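PDB 5ULB: putative sugar ABC transporter from Yersinia enterocolitica subsp. enterocolitica 8081, which probably binds methylthioribose or related sugars in the periplasm and delivers them to an ABC transporter for uptake. Local coordinates for residues 259-269 / 286-294; 214-225 / 246-254. All coordinates share one frame; numbering follows the deposited sequence.

Contact 1. Residues 259-269 / 286-294; sequences AVDPKLIGAVN and YEFRAASIP
The carbonyl oxygen of A259 is gripped twice: A259 O accepts from the backbone N of A291 at 3.0 Å and from a water that also donates to R289 O. A259 N returns the bond to A291 O at 2.9 Å, so the two alanines form an antiparallel hydrogen-bonded pair. The pair probably lies where the chain of this periplasmic binding protein fold crosses between its two lobes. Strand 285-294, broken near its middle, joins strand 118-122 through Y286 and F288 and strand 254-259 through its later residues, while 259-261 leads into helix 262-278; the arrangement is consistent with two strands of the interlobe hinge. V260 bridges the break. Its CG1, anti to the backbone N (chi1 179°), leans on F288 CB, and V260 CG2 lies 3.6 Å from R289 O, with A290 CB beside it. Beyond V260, D261 caps helix 262-278, its OD1 taking K263 N from above the carboxylate plane. The helix then presents an aliphatic surface to F288. I265 CG1 sits 3.9 Å from the centroid of the F288 ring, almost on the ring normal, a CH-pi contact, and CG2 reaches CE2 on the same ring. Y286 CE2 comes over the opposite face near the rim, and V268 CB meets the edge in plane; V268 CG1, oblique to the ring, is 3.7 Å from F288 CZ. Thus the phenyl ring is clasped between two side chains and blocked at its edge by a third. At the far end N269, whose OD1 is hydrogen-bonded to S104 and whose ND2 is also bonded to T120, brings ND2 to the ring edge. N269 ND2 donates to I265 O at 3.0 Å, nearly straight at 171°, on the face of the carbonyl plane opposite to N269 N.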
loop_
_atom_site.group_PDB
_atom_site.type_symbol
_atom_site.label_atom_id
_atom_site.label_comp_id
_atom_site.label_asym_id
_atom_site.label_seq_id
_atom_site.Cartn_x
_atom_site.Cartn_y
_atom_site.Cartn_z
ATOM N N ALA A 259 1.074 2.850 -9.068
ATOM C CA ALA A 259 0.585 1.920 -8.017
ATOM C C ALA A 259 1.104 0.509 -8.168
ATOM O O ALA A 259 1.474 0.085 -9.252
ATOM C CB ALA A 259 -0.941 1.888 -8.085
ATOM N N VAL A 260 1.092 -0.168 -7.030
ATOM C CA VAL A 260 1.250 -1.605 -6.909
ATOM C C VAL A 260 -0.091 -2.163 -6.474
ATOM O O VAL A 260 -0.776 -1.540 -5.621
ATOM C CB VAL A 260 2.371 -1.978 -5.873
ATOM C CG1 VAL A 260 2.535 -3.455 -5.722
ATOM C CG2 VAL A 260 3.708 -1.302 -6.217
ATOM N N ASP A 261 -0.467 -3.307 -6.946
ATOM C CA ASP A 261 -1.752 -3.948 -6.520
ATOM C C ASP A 261 -1.561 -4.365 -5.025
ATOM O O ASP A 261 -0.724 -5.209 -4.718
ATOM C CB ASP A 261 -2.025 -5.213 -7.321
ATOM C CG ASP A 261 -3.346 -5.907 -6.987
ATOM O OD1 ASP A 261 -4.005 -5.501 -5.994
ATOM O OD2 ASP A 261 -3.668 -6.842 -7.757
ATOM N N PRO A 262 -2.344 -3.771 -4.088
ATOM C CA PRO A 262 -2.159 -4.173 -2.696
ATOM C C PRO A 262 -2.501 -5.558 -2.433
ATOM O O PRO A 262 -1.938 -6.111 -1.436
ATOM C CB PRO A 262 -3.046 -3.128 -1.938
ATOM C CG PRO A 262 -3.389 -2.046 -2.892
ATOM C CD PRO A 262 -3.379 -2.731 -4.234
ATOM N N LYS A 263 -3.347 -6.199 -3.221
ATOM C CA LYS A 263 -3.621 -7.614 -3.004
ATOM C C LYS A 263 -2.326 -8.410 -3.203
ATOM O O LYS A 263 -2.121 -9.410 -2.524
ATOM C CB LYS A 263 -4.630 -8.124 -4.001
ATOM C CG LYS A 263 -6.014 -7.572 -3.793
ATOM C CD LYS A 263 -7.060 -8.398 -4.568
ATOM C CE LYS A 263 -6.512 -9.716 -5.041
ATOM N NZ LYS A 263 -6.701 -10.960 -4.182
ATOM N N LEU A 264 -1.510 -8.054 -4.187
ATOM C CA LEU A 264 -0.211 -8.735 -4.397
ATOM C C LEU A 264 0.698 -8.494 -3.250
ATOM O O LEU A 264 1.439 -9.410 -2.876
ATOM C CB LEU A 264 0.368 -8.214 -5.746
ATOM C CG LEU A 264 1.714 -8.843 -6.153
ATOM C CD1 LEU A 264 1.580 -10.322 -6.359
ATOM C CD2 LEU A 264 2.258 -8.122 -7.350
ATOM N N ILE A 265 0.748 -7.278 -2.702
ATOM C CA ILE A 265 1.586 -7.056 -1.539
ATOM C C ILE A 265 1.223 -7.974 -0.391
ATOM O O ILE A 265 2.080 -8.555 0.250
ATOM C CB ILE A 265 1.523 -5.590 -1.146
ATOM C CG1 ILE A 265 2.010 -4.670 -2.331
ATOM C CG2 ILE A 265 2.254 -5.319 0.123
ATOM C CD1 ILE A 265 1.855 -3.192 -2.009
ATOM N N GLY A 266 -0.093 -8.071 -0.113
ATOM C CA GLY A 266 -0.534 -8.979 0.925
ATOM C C GLY A 266 -0.170 -10.387 0.640
ATOM O O GLY A 266 0.324 -11.092 1.529
ATOM N N ALA A 267 -0.438 -10.850 -0.574
ATOM C CA ALA A 267 -0.122 -12.236 -0.921
ATOM C C ALA A 267 1.379 -12.517 -0.755
ATOM O O ALA A 267 1.707 -13.612 -0.282
ATOM C CB ALA A 267 -0.586 -12.505 -2.306
ATOM N N VAL A 268 2.237 -11.618 -1.279
ATOM C CA VAL A 268 3.653 -11.909 -1.187
ATOM C C VAL A 268 4.107 -11.972 0.240
ATOM O O VAL A 268 5.003 -12.799 0.551
ATOM C CB VAL A 268 4.390 -10.916 -2.088
ATOM C CG1 VAL A 268 5.856 -10.839 -1.739
ATOM C CG2 VAL A 268 4.147 -11.243 -3.565
ATOM N N ASN A 269 3.648 -11.056 1.090
ATOM C CA ASN A 269 4.023 -11.209 2.515
ATOM C C ASN A 269 3.591 -12.538 3.093
ATOM O O ASN A 269 4.360 -13.105 3.879
ATOM C CB ASN A 269 3.492 -9.982 3.305
ATOM C CG ASN A 269 4.426 -8.778 3.174
ATOM O OD1 ASN A 269 5.362 -8.667 4.010
ATOM N ND2 ASN A 269 4.284 -7.923 2.161
ATOM N N TYR A 286 12.794 -7.004 0.229
ATOM C CA TYR A 286 12.164 -7.180 -1.050
ATOM C C TYR A 286 11.354 -5.904 -1.401
ATOM O O TYR A 286 10.647 -5.332 -0.559
ATOM C CB TYR A 286 11.171 -8.392 -1.048
ATOM C CG TYR A 286 10.433 -8.655 -2.303
ATOM C CD1 TYR A 286 11.072 -9.223 -3.416
ATOM C CD2 TYR A 286 9.109 -8.207 -2.528
ATOM C CE1 TYR A 286 10.437 -9.453 -4.585
ATOM C CE2 TYR A 286 8.534 -8.423 -3.711
ATOM C CZ TYR A 286 9.155 -9.081 -4.726
ATOM O OH TYR A 286 8.490 -9.283 -5.890
ATOM N N GLU A 287 11.457 -5.511 -2.670
ATOM C CA GLU A 287 10.797 -4.300 -3.147
ATOM C C GLU A 287 9.804 -4.616 -4.261
ATOM O O GLU A 287 10.152 -5.298 -5.244
ATOM C CB GLU A 287 11.835 -3.300 -3.664
ATOM C CG GLU A 287 11.315 -1.965 -3.972
ATOM C CD GLU A 287 12.418 -0.961 -4.327
ATOM O OE1 GLU A 287 12.854 -0.959 -5.480
ATOM O OE2 GLU A 287 12.746 -0.171 -3.419
ATOM N N PHE A 288 8.564 -4.089 -4.173
ATOM C CA PHE A 288 7.602 -4.265 -5.198
ATOM C C PHE A 288 7.765 -3.191 -6.273
ATOM O O PHE A 288 8.061 -2.078 -5.958
ATOM C CB PHE A 288 6.165 -4.110 -4.605
ATOM C CG PHE A 288 5.856 -5.174 -3.598
ATOM C CD1 PHE A 288 5.309 -6.367 -3.980
ATOM C CD2 PHE A 288 6.064 -4.988 -2.260
ATOM C CE1 PHE A 288 5.040 -7.383 -3.047
ATOM C CE2 PHE A 288 5.790 -5.991 -1.272
ATOM C CZ PHE A 288 5.306 -7.203 -1.702
ATOM N N ARG A 289 7.434 -3.533 -7.488
ATOM C CA ARG A 289 7.483 -2.578 -8.647
ATOM C C ARG A 289 6.101 -2.093 -9.018
ATOM O O ARG A 289 5.144 -2.916 -9.126
ATOM C CB ARG A 289 8.144 -3.301 -9.883
ATOM C CG ARG A 289 9.589 -3.627 -9.643
ATOM C CD ARG A 289 10.394 -3.949 -10.895
ATOM N NE ARG A 289 11.531 -4.764 -10.401
ATOM C CZ ARG A 289 11.459 -6.060 -10.376
ATOM N NH1 ARG A 289 10.370 -6.560 -10.896
ATOM N NH2 ARG A 289 12.419 -6.802 -9.925
ATOM N N ALA A 290 6.027 -0.831 -9.370
ATOM C CA ALA A 290 4.690 -0.227 -9.695
ATOM C C ALA A 290 4.538 -0.006 -11.152
ATOM O O ALA A 290 5.517 -0.087 -11.949
ATOM C CB ALA A 290 4.506 1.075 -9.029
ATOM N N ALA A 291 3.311 0.225 -11.587
ATOM C CA ALA A 291 2.939 0.617 -12.899
ATOM C C ALA A 291 2.295 1.988 -12.853
ATOM O O ALA A 291 1.645 2.349 -11.876
ATOM C CB ALA A 291 1.950 -0.389 -13.523
ATOM N N SER A 292 2.476 2.747 -13.936
ATOM C CA SER A 292 1.883 4.044 -14.035
ATOM C C SER A 292 0.613 3.912 -14.913
ATOM O O SER A 292 0.715 3.533 -16.087
ATOM C CB SER A 292 2.835 5.039 -14.668
ATOM O OG SER A 292 4.037 5.071 -13.847
ATOM N N ILE A 293 -0.508 4.329 -14.333
ATOM C CA ILE A 293 -1.812 4.104 -14.918
ATOM C C ILE A 293 -2.378 5.463 -15.356
ATOM O O ILE A 293 -2.765 6.261 -14.535
ATOM C CB ILE A 293 -2.807 3.442 -13.924
ATOM C CG1 ILE A 293 -2.220 2.183 -13.327
ATOM C CG2 ILE A 293 -4.194 3.181 -14.566
ATOM C CD1 ILE A 293 -2.933 1.652 -12.113
ATOM N N PRO A 294 -2.392 5.739 -16.634
ATOM C CA PRO A 294 -2.917 7.075 -17.156
ATOM C C PRO A 294 -4.440 7.070 -17.321
ATOM O O PRO A 294 -5.014 6.098 -17.761
ATOM C CB PRO A 294 -2.231 7.275 -18.506
ATOM C CG PRO A 294 -2.016 5.842 -18.970
ATOM C CD PRO A 294 -1.856 4.929 -17.771
HETATM O O HOH W 1 2.804 -2.638 -10.334
#

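Contact 2. Residues 214-225 / 246-254; sequences DAFTQGAYKALQ and LMREANSPW
Helix 214-225 runs past the last turn of helix 241-248 and the chain that follows it, which folds through a type II beta turn from E249 to S252 before W254 starts the next strand. The backbones stay apart, Y221 CA and W254 CA being 7.4 Å from each other, and side chains fill the gap. Y221 reaches across with CG anti to its N (chi1 -179°). Y221 OH donates to E249 OE1 at 2.7 Å, on the anti side and somewhat out of the carboxylate plane, and accepts from Q225 NE2 at 2.9 Å. The same NE2 of Q225 also donates to A250 O at 3.1 Å, pinning the turn to the helix. L246 CB lies over the centre of the tyrosine ring, and P253 CD comes within 3.6 Å of Y221 CE2. S252 OG accepts from W254 N, forming an ST turn, and donates to L246 O, tying the loop back to the helix end. One turn earlier in helix 214-225, T217 CG2 rests 3.5 Å from the centroid of the W254 six-membered ring, over its face. This is Rossmann-like alpha/beta layering: helix 214-226 packs on strand 233-237 through Y221 and L224, with helix 186-200 touching A215 and F216 and helix 241-248 meeting Q218.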
loop_
_atom_site.group_PDB
_atom_site.type_symbol
_atom_site.label_atom_id
_atom_site.label_comp_id
_atom_site.label_asym_id
_atom_site.label_seq_id
_atom_site.Cartn_x
_atom_site.Cartn_y
_atom_site.Cartn_z
ATOM N N ASP A 214 -4.021 7.193 -2.069
ATOM C CA ASP A 214 -5.274 7.413 -2.787
ATOM C C ASP A 214 -6.462 7.672 -1.847
ATOM O O ASP A 214 -7.461 8.243 -2.302
ATOM C CB ASP A 214 -5.642 6.346 -3.800
ATOM C CG ASP A 214 -5.892 4.935 -3.270
ATOM O OD1 ASP A 214 -5.557 4.695 -2.110
ATOM O OD2 ASP A 214 -6.452 4.148 -4.123
ATOM N N ALA A 215 -6.340 7.335 -0.536
ATOM C CA ALA A 215 -7.379 7.786 0.391
ATOM C C ALA A 215 -7.469 9.270 0.438
ATOM O O ALA A 215 -8.575 9.844 0.537
ATOM C CB ALA A 215 -7.098 7.198 1.790
ATOM N N PHE A 216 -6.342 9.961 0.416
ATOM C CA PHE A 216 -6.329 11.397 0.322
ATOM C C PHE A 216 -6.857 11.864 -1.026
ATOM O O PHE A 216 -7.702 12.779 -1.055
ATOM C CB PHE A 216 -4.898 11.965 0.514
ATOM C CG PHE A 216 -4.235 11.729 1.850
ATOM C CD1 PHE A 216 -4.934 11.741 3.042
ATOM C CD2 PHE A 216 -2.848 11.536 1.939
ATOM C CE1 PHE A 216 -4.283 11.613 4.252
ATOM C CE2 PHE A 216 -2.199 11.402 3.129
ATOM C CZ PHE A 216 -2.924 11.447 4.283
ATOM N N THR A 217 -6.397 11.295 -2.110
ATOM C CA THR A 217 -6.777 11.766 -3.414
ATOM C C THR A 217 -8.279 11.600 -3.624
ATOM O O THR A 217 -8.888 12.481 -4.230
ATOM C CB THR A 217 -6.013 11.001 -4.484
ATOM O OG1 THR A 217 -4.619 11.006 -4.121
ATOM C CG2 THR A 217 -6.182 11.640 -5.850
ATOM N N GLN A 218 -8.879 10.523 -3.089
ATOM C CA GLN A 218 -10.317 10.395 -3.200
ATOM C C GLN A 218 -11.033 11.561 -2.557
ATOM O O GLN A 218 -12.075 12.040 -3.091
ATOM C CB GLN A 218 -10.737 9.077 -2.559
ATOM C CG GLN A 218 -10.388 7.832 -3.340
ATOM C CD GLN A 218 -10.375 6.557 -2.518
ATOM O OE1 GLN A 218 -10.705 6.573 -1.283
ATOM N NE2 GLN A 218 -9.966 5.466 -3.136
ATOM N N GLY A 219 -10.570 11.963 -1.379
ATOM C CA GLY A 219 -11.218 13.107 -0.752
ATOM C C GLY A 219 -11.010 14.380 -1.498
ATOM O O GLY A 219 -11.903 15.270 -1.635
ATOM N N ALA A 220 -9.761 14.612 -2.002
ATOM C CA ALA A 220 -9.543 15.814 -2.839
ATOM C C ALA A 220 -10.408 15.812 -4.049
ATOM O O ALA A 220 -10.906 16.880 -4.418
ATOM C CB ALA A 220 -8.094 15.891 -3.217
ATOM N N TYR A 221 -10.571 14.693 -4.691
ATOM C CA TYR A 221 -11.429 14.564 -5.860
ATOM C C TYR A 221 -12.872 15.041 -5.581
ATOM O O TYR A 221 -13.465 15.822 -6.294
ATOM C CB TYR A 221 -11.431 13.136 -6.384
ATOM C CG TYR A 221 -12.276 12.939 -7.603
ATOM C CD1 TYR A 221 -13.677 12.709 -7.502
ATOM C CD2 TYR A 221 -11.768 13.037 -8.873
ATOM C CE1 TYR A 221 -14.489 12.615 -8.576
ATOM C CE2 TYR A 221 -12.590 12.867 -9.977
ATOM C CZ TYR A 221 -13.962 12.682 -9.836
ATOM O OH TYR A 221 -14.709 12.595 -10.927
ATOM N N LYS A 222 -13.389 14.511 -4.441
ATOM C CA LYS A 222 -14.762 14.973 -4.034
ATOM C C LYS A 222 -14.791 16.447 -3.829
ATOM O O LYS A 222 -15.734 17.108 -4.285
ATOM C CB LYS A 222 -15.124 14.229 -2.758
ATOM C CG LYS A 222 -16.538 14.555 -2.215
ATOM C CD LYS A 222 -16.774 13.778 -0.832
ATOM C CE LYS A 222 -17.950 14.343 0.010
ATOM N NZ LYS A 222 -19.005 13.776 -0.730
ATOM N N ALA A 223 -13.798 17.015 -3.164
ATOM C CA ALA A 223 -13.804 18.439 -2.966
ATOM C C ALA A 223 -13.737 19.180 -4.305
ATOM O O ALA A 223 -14.420 20.219 -4.483
ATOM C CB ALA A 223 -12.638 18.894 -2.104
ATOM N N LEU A 224 -12.926 18.710 -5.227
ATOM C CA LEU A 224 -12.857 19.429 -6.542
ATOM C C LEU A 224 -14.187 19.414 -7.250
ATOM O O LEU A 224 -14.639 20.398 -7.841
ATOM C CB LEU A 224 -11.753 18.833 -7.465
ATOM C CG LEU A 224 -10.313 18.923 -6.925
ATOM C CD1 LEU A 224 -9.359 18.417 -7.981
ATOM C CD2 LEU A 224 -9.941 20.323 -6.551
ATOM N N GLN A 225 -14.846 18.256 -7.264
ATOM C CA GLN A 225 -16.154 18.168 -7.934
ATOM C C GLN A 225 -17.156 19.056 -7.263
ATOM O O GLN A 225 -17.846 19.837 -7.898
ATOM C CB GLN A 225 -16.614 16.740 -7.961
ATOM C CG GLN A 225 -15.903 15.873 -9.047
ATOM C CD GLN A 225 -16.212 16.175 -10.536
ATOM O OE1 GLN A 225 -16.937 17.098 -10.840
ATOM N NE2 GLN A 225 -15.737 15.300 -11.440
ATOM N N LEU A 246 -13.455 6.944 -10.631
ATOM C CA LEU A 246 -13.300 8.424 -10.609
ATOM C C LEU A 246 -12.521 8.918 -11.835
ATOM O O LEU A 246 -12.865 9.966 -12.323
ATOM C CB LEU A 246 -12.693 8.899 -9.333
ATOM C CG LEU A 246 -13.499 8.532 -8.054
ATOM C CD1 LEU A 246 -12.724 8.964 -6.821
ATOM C CD2 LEU A 246 -14.886 9.001 -8.045
HETATM N N MSE A 247 -11.501 8.204 -12.292
HETATM C CA MSE A 247 -10.791 8.627 -13.505
HETATM C C MSE A 247 -11.706 8.637 -14.727
HETATM O O MSE A 247 -11.482 9.448 -15.582
HETATM C CB MSE A 247 -9.473 7.759 -13.614
HETATM C CG MSE A 247 -8.388 7.900 -12.473
HETATM SE SE MSE A 247 -6.889 6.578 -12.302
HETATM C CE MSE A 247 -6.812 5.703 -14.133
ATOM N N ARG A 248 -12.792 7.847 -14.710
ATOM C CA ARG A 248 -13.801 7.741 -15.853
ATOM C C ARG A 248 -15.002 8.716 -15.738
ATOM O O ARG A 248 -15.721 8.804 -16.705
ATOM C CB ARG A 248 -14.298 6.251 -15.909
ATOM C CG ARG A 248 -13.280 5.353 -16.514
ATOM C CD ARG A 248 -13.645 3.877 -16.516
ATOM N NE ARG A 248 -14.974 3.675 -17.116
ATOM C CZ ARG A 248 -15.255 3.522 -18.400
ATOM N NH1 ARG A 248 -14.261 3.624 -19.304
ATOM N NH2 ARG A 248 -16.576 3.377 -18.789
ATOM N N GLU A 249 -15.147 9.463 -14.637
ATOM C CA GLU A 249 -16.303 10.328 -14.466
ATOM C C GLU A 249 -16.126 11.560 -15.351
ATOM O O GLU A 249 -15.034 12.005 -15.712
ATOM C CB GLU A 249 -16.408 10.749 -13.008
ATOM C CG GLU A 249 -16.958 9.719 -12.102
ATOM C CD GLU A 249 -17.323 10.195 -10.683
ATOM O OE1 GLU A 249 -16.966 11.343 -10.278
ATOM O OE2 GLU A 249 -17.953 9.333 -9.983
ATOM N N ALA A 250 -17.298 12.163 -15.670
ATOM C CA ALA A 250 -17.325 13.388 -16.376
ATOM C C ALA A 250 -16.518 14.450 -15.641
ATOM O O ALA A 250 -16.715 14.653 -14.358
ATOM C CB ALA A 250 -18.770 13.867 -16.611
ATOM N N ASN A 251 -15.759 15.178 -16.387
ATOM C CA ASN A 251 -14.972 16.309 -15.852
ATOM C C ASN A 251 -13.855 15.898 -14.911
ATOM O O ASN A 251 -13.280 16.734 -14.162
ATOM C CB ASN A 251 -15.869 17.451 -15.267
ATOM C CG ASN A 251 -16.883 17.912 -16.261
ATOM O OD1 ASN A 251 -16.560 18.155 -17.454
ATOM N ND2 ASN A 251 -18.085 18.072 -15.804
ATOM N N SER A 252 -13.612 14.592 -14.824
ATOM C CA SER A 252 -12.643 14.125 -13.948
ATOM C C SER A 252 -11.200 14.673 -14.119
ATOM O O SER A 252 -10.601 14.555 -15.148
ATOM C CB SER A 252 -12.523 12.584 -14.020
ATOM O OG SER A 252 -11.457 12.178 -13.113
ATOM N N PRO A 253 -10.680 15.269 -13.047
ATOM C CA PRO A 253 -9.318 15.807 -13.008
ATOM C C PRO A 253 -8.262 14.766 -12.606
ATOM O O PRO A 253 -7.123 15.126 -12.427
ATOM C CB PRO A 253 -9.394 16.870 -11.953
ATOM C CG PRO A 253 -10.401 16.475 -11.069
ATOM C CD PRO A 253 -11.391 15.711 -11.847
ATOM N N TRP A 254 -8.621 13.492 -12.466
ATOM C CA TRP A 254 -7.684 12.483 -11.921
ATOM C C TRP A 254 -6.829 11.921 -13.074
ATOM O O TRP A 254 -7.260 11.040 -13.797
ATOM C CB TRP A 254 -8.478 11.363 -11.221
ATOM C CG TRP A 254 -7.630 10.409 -10.396
ATOM C CD1 TRP A 254 -6.396 9.843 -10.688
ATOM C CD2 TRP A 254 -7.905 9.925 -9.085
ATOM N NE1 TRP A 254 -5.983 9.062 -9.685
ATOM C CE2 TRP A 254 -6.873 9.086 -8.682
ATOM C CE3 TRP A 254 -8.996 10.107 -8.195
ATOM C CZ2 TRP A 254 -6.853 8.447 -7.437
ATOM C CZ3 TRP A 254 -8.948 9.531 -6.969
ATOM C CH2 TRP A 254 -7.908 8.716 -6.631
HETATM O O HOH W 2 -18.634 17.715 -12.798
#

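The two contacts share one element: strand 254-259 begins with W254 in contact 2 and ends with A259 in contact 1. The centre of contact 1 is about 7 Å from that of the chain; partly buried, with R289 and A290 exposed, it pairs strands through the main chain and packs an aromatic ring of strand 285-294 on helix 262-278. The centre of contact 2, about 19 Å from the chain centre, belongs to a single lobe; mostly buried but exposed at its turn, it relies on side-chain hydroxyl, amide and carboxylate groups as well as rings. The side chains of I265 and D214 are each about 6 Å from the bound sugar.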